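Putative uncharacterized protein (PDB 3VU0) is the C-terminal globular domain of the archaeal protein AglB, a compact mixed alpha/beta unit. Local coordinates at residues V88-E93 and T155-E160. Sequence-based numbering, arbitrary orientation.
Sequences VVTVEE and TVKIFE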
loop_
_atom_site.group_PDB
_atom_site.type_symbol
_atom_site.label_atom_id
_atom_site.label_comp_id
_atom_site.label_asym_id
_atom_site.label_seq_id
_atom_site.Cartn_x
_atom_site.Cartn_y
_atom_site.Cartn_z
ATOM N N VAL A 88 -4.248 -5.585 -2.519
ATOM C CA VAL A 88 -3.428 -4.505 -1.983
ATOM C C VAL A 88 -3.508 -3.323 -2.941
ATOM O O VAL A 88 -3.468 -3.503 -4.152
ATOM C CB VAL A 88 -1.950 -4.930 -1.851
ATOM C CG1 VAL A 88 -1.112 -3.754 -1.352
ATOM C CG2 VAL A 88 -1.829 -6.113 -0.898
ATOM N N VAL A 89 -3.650 -2.119 -2.397
ATOM C CA VAL A 89 -3.710 -0.919 -3.222
ATOM C C VAL A 89 -2.543 0.000 -2.881
ATOM O O VAL A 89 -2.358 0.383 -1.724
ATOM C CB VAL A 89 -5.038 -0.146 -3.010
ATOM C CG1 VAL A 89 -5.037 1.142 -3.836
ATOM C CG2 VAL A 89 -6.209 -1.018 -3.415
ATOM N N THR A 90 -1.741 0.329 -3.888
ATOM C CA THR A 90 -0.604 1.221 -3.688
ATOM C C THR A 90 -0.872 2.518 -4.436
ATOM O O THR A 90 -1.664 2.551 -5.375
ATOM C CB THR A 90 0.724 0.604 -4.205
ATOM O OG1 THR A 90 0.620 0.354 -5.613
ATOM C CG2 THR A 90 1.022 -0.702 -3.481
ATOM N N VAL A 91 -0.203 3.588 -4.021
ATOM C CA VAL A 91 -0.397 4.890 -4.650
ATOM C C VAL A 91 0.962 5.553 -4.830
ATOM O O VAL A 91 1.824 5.446 -3.959
ATOM C CB VAL A 91 -1.300 5.782 -3.771
ATOM C CG1 VAL A 91 -1.646 7.069 -4.503
ATOM C CG2 VAL A 91 -2.559 5.023 -3.395
ATOM N N GLU A 92 1.154 6.241 -5.951
ATOM C CA GLU A 92 2.438 6.877 -6.226
ATOM C C GLU A 92 2.950 7.817 -5.132
ATOM O O GLU A 92 4.148 7.833 -4.857
ATOM C CB GLU A 92 2.404 7.628 -7.567
ATOM C CG GLU A 92 3.792 8.094 -8.022
ATOM C CD GLU A 92 3.776 8.840 -9.349
ATOM O OE1 GLU A 92 4.862 9.261 -9.812
ATOM O OE2 GLU A 92 2.685 9.005 -9.931
ATOM N N GLU A 93 2.064 8.586 -4.501
ATOM C CA GLU A 93 2.502 9.512 -3.449
ATOM C C GLU A 93 3.128 8.809 -2.236
ATOM O O GLU A 93 3.714 9.458 -1.378
ATOM C CB GLU A 93 1.341 10.412 -2.990
ATOM C CG GLU A 93 0.190 9.687 -2.304
ATOM C CD GLU A 93 -0.896 10.634 -1.786
ATOM O OE1 GLU A 93 -1.881 10.145 -1.198
ATOM O OE2 GLU A 93 -0.770 11.864 -1.960
ATOM N N THR A 155 -1.621 6.446 -11.125
ATOM C CA THR A 155 -1.038 6.725 -9.818
ATOM C C THR A 155 -1.531 5.703 -8.801
ATOM O O THR A 155 -0.945 5.553 -7.734
ATOM C CB THR A 155 -1.436 8.130 -9.305
ATOM O OG1 THR A 155 -2.864 8.258 -9.333
ATOM C CG2 THR A 155 -0.806 9.220 -10.167
ATOM N N VAL A 156 -2.615 5.011 -9.141
ATOM C CA VAL A 156 -3.206 4.004 -8.265
ATOM C C VAL A 156 -3.141 2.615 -8.899
ATOM O O VAL A 156 -3.565 2.415 -10.039
ATOM C CB VAL A 156 -4.685 4.341 -7.951
ATOM C CG1 VAL A 156 -5.263 3.318 -6.980
ATOM C CG2 VAL A 156 -4.782 5.743 -7.350
ATOM N N LYS A 157 -2.608 1.658 -8.151
ATOM C CA LYS A 157 -2.491 0.289 -8.637
ATOM C C LYS A 157 -3.093 -0.673 -7.627
ATOM O O LYS A 157 -2.945 -0.491 -6.421
ATOM C CB LYS A 157 -1.019 -0.071 -8.868
ATOM C CG LYS A 157 -0.309 0.877 -9.830
ATOM C CD LYS A 157 1.121 0.433 -10.131
ATOM C CE LYS A 157 1.833 1.461 -11.025
ATOM N NZ LYS A 157 3.230 1.056 -11.386
ATOM N N ILE A 158 -3.791 -1.688 -8.123
ATOM C CA ILE A 158 -4.376 -2.683 -7.239
ATOM C C ILE A 158 -3.750 -4.026 -7.569
ATOM O O ILE A 158 -3.604 -4.384 -8.737
ATOM C CB ILE A 158 -5.918 -2.763 -7.380
ATOM C CG1 ILE A 158 -6.466 -3.828 -6.423
ATOM C CG2 ILE A 158 -6.308 -3.077 -8.812
ATOM C CD1 ILE A 158 -7.961 -3.727 -6.192
ATOM N N PHE A 159 -3.366 -4.750 -6.526
ATOM C CA PHE A 159 -2.728 -6.048 -6.668
ATOM C C PHE A 159 -3.589 -7.135 -6.053
ATOM O O PHE A 159 -4.401 -6.880 -5.160
ATOM C CB PHE A 159 -1.364 -6.045 -5.971
ATOM C CG PHE A 159 -0.387 -5.057 -6.544
ATOM C CD1 PHE A 159 0.607 -5.470 -7.426
ATOM C CD2 PHE A 159 -0.463 -3.711 -6.204
ATOM C CE1 PHE A 159 1.516 -4.553 -7.964
ATOM C CE2 PHE A 159 0.440 -2.781 -6.734
ATOM C CZ PHE A 159 1.429 -3.201 -7.612
ATOM N N GLU A 160 -3.389 -8.354 -6.531
ATOM C CA GLU A 160 -4.117 -9.507 -6.037
ATOM C C GLU A 160 -3.129 -10.391 -5.282
ATOM O O GLU A 160 -1.980 -10.540 -5.699
ATOM C CB GLU A 160 -4.705 -10.271 -7.222
ATOM C CG GLU A 160 -5.434 -11.545 -6.878
ATOM C CD GLU A 160 -6.004 -12.211 -8.115
ATOM O OE1 GLU A 160 -5.207 -12.569 -9.014
ATOM O OE2 GLU A 160 -7.245 -12.365 -8.185
#
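Val88 and Phe159 form one end of an antiparallel strand pair, strands 85-91 and 156-161, at the middle of the four-stranded mixed sheet of this AglB C-terminal domain. Their backbones exchange two bonds, Phe159 N to Val88 O at 2.7 Å and Val88 N to Phe159 O at 2.9 Å. Thr90 and Lys157 make the next hydrogen-bonded pair: Thr90 N is 2.9 Å from Lys157 O, and Lys157 N returns a nearly straight bond to Thr90 O (174° at hydrogen). Val89-Ile158 and Val91-Val156 are the non-hydrogen-bonded pairs between and beyond. The axes of the short strands 88-91 and 156-160 lie at 156°, antiparallel with a moderate twist. Where strand 85-91 gives way to a 3-10 turn, Glu92 N still reaches Thr155 O at 2.8 Å and lies in its carbonyl plane, one backbone hydrogen bond just past the strand.

One face is aliphatic: Val89 CG1 meets Val156 CG1 diagonally at 3.8 Å, while the other methyl, CG2, rests on Ile158 CG1 at 4.1 Å. Helix 5-17 covers this face, with Trp7 touching Val89, Val91 and Val156. The face of Val88, Thr90, Lys157 and Phe159 packs instead against helix 132-138, whose Leu136 touches both Val88 and Phe159. Lys157 runs out extended, and its NZ hydrogen-bonds to Asn140 OD1 and His137 O. With chi1 at 61°, Thr90 brings OG1 to the phenyl edge, where it is hydrogen-bonded to His137 ND1. The ring thus presents its rim to oxygen twice, near its plane: Phe159 CD2 is 3.6 Å from Val88 O, and CE2 is 3.3 Å from Thr90 OG1.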